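Local coordinates for protein thiol-disulfide oxidoreductase (Bacteroides thetaiotaomicron, PDB 3FW2) that probably acts as a thiol-disulfide oxidoreductase of the TlpA-like family, the chain here being its C-terminal thioredoxin-like domain, at residues E137-K140 and K141-N145. Sequence-based numbering, arbitrary orientation. Where two conformers were deposited one is given.
Sequences EELK and KKIEN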
loop_
_atom_site.group_PDB
_atom_site.type_symbol
_atom_site.label_atom_id
_atom_site.label_comp_id
_atom_site.label_asym_id
_atom_site.label_seq_id
_atom_site.Cartn_x
_atom_site.Cartn_y
_atom_site.Cartn_z
ATOM N N GLU A 137 -6.211 -22.112 -8.567
ATOM C CA GLU A 137 -7.305 -23.090 -8.729
ATOM C C GLU A 137 -8.441 -22.869 -7.770
ATOM O O GLU A 137 -9.571 -23.118 -8.131
ATOM C CB GLU A 137 -6.827 -24.539 -8.634
ATOM C CG GLU A 137 -5.783 -24.943 -9.666
ATOM C CD GLU A 137 -6.265 -24.766 -11.103
ATOM O OE1 GLU A 137 -7.310 -25.355 -11.455
ATOM O OE2 GLU A 137 -5.626 -24.010 -11.869
ATOM N N GLU A 138 -8.155 -22.445 -6.547
ATOM C CA GLU A 138 -9.187 -22.222 -5.578
ATOM C C GLU A 138 -10.157 -21.105 -6.062
ATOM O O GLU A 138 -11.388 -21.219 -5.941
ATOM C CB GLU A 138 -8.628 -21.857 -4.219
ATOM C CG GLU A 138 -9.765 -21.731 -3.203
ATOM C CD GLU A 138 -9.361 -21.532 -1.800
ATOM O OE1 GLU A 138 -8.312 -20.900 -1.499
ATOM O OE2 GLU A 138 -10.174 -22.013 -0.972
ATOM N N LEU A 139 -9.590 -20.042 -6.598
ATOM C CA LEU A 139 -10.446 -18.953 -7.162
ATOM C C LEU A 139 -11.267 -19.478 -8.324
ATOM O O LEU A 139 -12.497 -19.233 -8.410
ATOM C CB LEU A 139 -9.578 -17.786 -7.585
ATOM C CG LEU A 139 -10.273 -16.640 -8.354
ATOM C CD1 LEU A 139 -11.365 -16.065 -7.484
ATOM C CD2 LEU A 139 -9.189 -15.624 -8.755
ATOM N N LYS A 140 -10.600 -20.159 -9.242
ATOM C CA LYS A 140 -11.305 -20.750 -10.362
ATOM C C LYS A 140 -12.512 -21.592 -9.951
ATOM O O LYS A 140 -13.648 -21.410 -10.465
ATOM C CB LYS A 140 -10.360 -21.514 -11.268
ATOM C CG LYS A 140 -9.274 -20.690 -11.993
ATOM C CD LYS A 140 -8.617 -21.605 -13.029
ATOM C CE LYS A 140 -7.109 -21.606 -13.057
ATOM N NZ LYS A 140 -6.676 -22.777 -13.902
ATOM N N LYS A 141 -12.301 -22.433 -8.960
ATOM C CA LYS A 141 -13.326 -23.330 -8.489
ATOM C C LYS A 141 -14.472 -22.598 -7.802
ATOM O O LYS A 141 -15.638 -22.930 -8.003
ATOM C CB LYS A 141 -12.716 -24.339 -7.506
ATOM C CG LYS A 141 -13.733 -25.321 -6.947
ATOM C CD LYS A 141 -14.487 -26.080 -8.051
ATOM C CE LYS A 141 -13.864 -27.421 -8.405
ATOM N NZ LYS A 141 -14.925 -28.331 -8.897
ATOM N N LYS A 142 -14.158 -21.576 -7.024
ATOM C CA LYS A 142 -15.211 -20.847 -6.329
ATOM C C LYS A 142 -16.129 -20.132 -7.327
ATOM O O LYS A 142 -17.376 -20.186 -7.169
ATOM C CB LYS A 142 -14.654 -19.851 -5.361
ATOM C CG LYS A 142 -15.735 -19.249 -4.459
ATOM C CD LYS A 142 -16.244 -20.259 -3.401
ATOM C CE LYS A 142 -16.942 -19.523 -2.251
ATOM N NZ LYS A 142 -17.618 -20.441 -1.283
ATOM N N ILE A 143 -15.540 -19.529 -8.363
ATOM C CA ILE A 143 -16.326 -18.862 -9.411
ATOM C C ILE A 143 -17.130 -19.888 -10.195
ATOM O O ILE A 143 -18.357 -19.726 -10.401
ATOM C CB ILE A 143 -15.495 -18.008 -10.377
ATOM C CG1 ILE A 143 -14.671 -16.947 -9.625
ATOM C CG2 ILE A 143 -16.397 -17.375 -11.480
ATOM C CD1 ILE A 143 -15.413 -16.086 -8.648
ATOM N N GLU A 144 -16.493 -20.971 -10.591
ATOM C CA GLU A 144 -17.256 -22.061 -11.210
ATOM C C GLU A 144 -18.450 -22.489 -10.364
ATOM O O GLU A 144 -19.556 -22.697 -10.920
ATOM C CB GLU A 144 -16.386 -23.278 -11.490
ATOM C CG GLU A 144 -15.408 -23.061 -12.568
ATOM C CD GLU A 144 -14.381 -24.198 -12.700
ATOM O OE1 GLU A 144 -14.484 -25.212 -11.947
ATOM O OE2 GLU A 144 -13.443 -24.055 -13.538
ATOM N N ASN A 145 -18.264 -22.657 -9.054
ATOM C CA ASN A 145 -19.374 -23.037 -8.160
ATOM C C ASN A 145 -20.529 -22.037 -8.108
ATOM O O ASN A 145 -21.720 -22.420 -8.136
ATOM C CB ASN A 145 -18.910 -23.314 -6.741
ATOM C CG ASN A 145 -18.068 -24.583 -6.632
ATOM O OD1 ASN A 145 -18.021 -25.415 -7.553
ATOM N ND2 ASN A 145 -17.410 -24.749 -5.481
#
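Leu-139 and Ile-143 lie side by side on one face of helix 136-149, the C-terminal helix of this thioredoxin fold. The amphipathic helix is joined here by four i to i+4 backbone bonds. Lys-141 N donates to Glu-137 O at 2.9 Å and Lys-142 N to Glu-138 O, and Ile-143 N meets Leu-139 O with an N-H...O angle of 171°.

CD1 of Leu-139 lies 4.0 Å from CG1 of Ile-143, and both side chains point into the core, where Leu-139 packs on Ile-60 of helix 48-64 and Ile-143 on Tyr-64 and on Leu-122 of strand 119-123. Branched apolar chains suit this buried face because they pack against these neighbours and bring no polar group that would need a partner.

On the exposed face, long lysine and glutamate chains carry their charges to the surface, where they can pair. CG of Lys-140, beside the backbone N (chi1 -64°), starts the chain back toward the previous turn, and a bend at chi3 (-133°) brings NZ to the syn side of Glu-137 OE2 at 2.6 Å, a salt bridge between residues i and i+3. CB of Lys-141 rests 3.4 Å from Glu-137 O. Glu-144, whose carboxylate has a long, weak ion pair with Lys-63, also packs on Tyr-64; an alanine here would probably leave that lysine without this counter-charge and uncover part of the Lys-140 carbonyl. Glu-144 N donates to Lys-140 O at 2.9 Å, while CG of Glu-144 lies 3.2 Å from the same Lys-140 O.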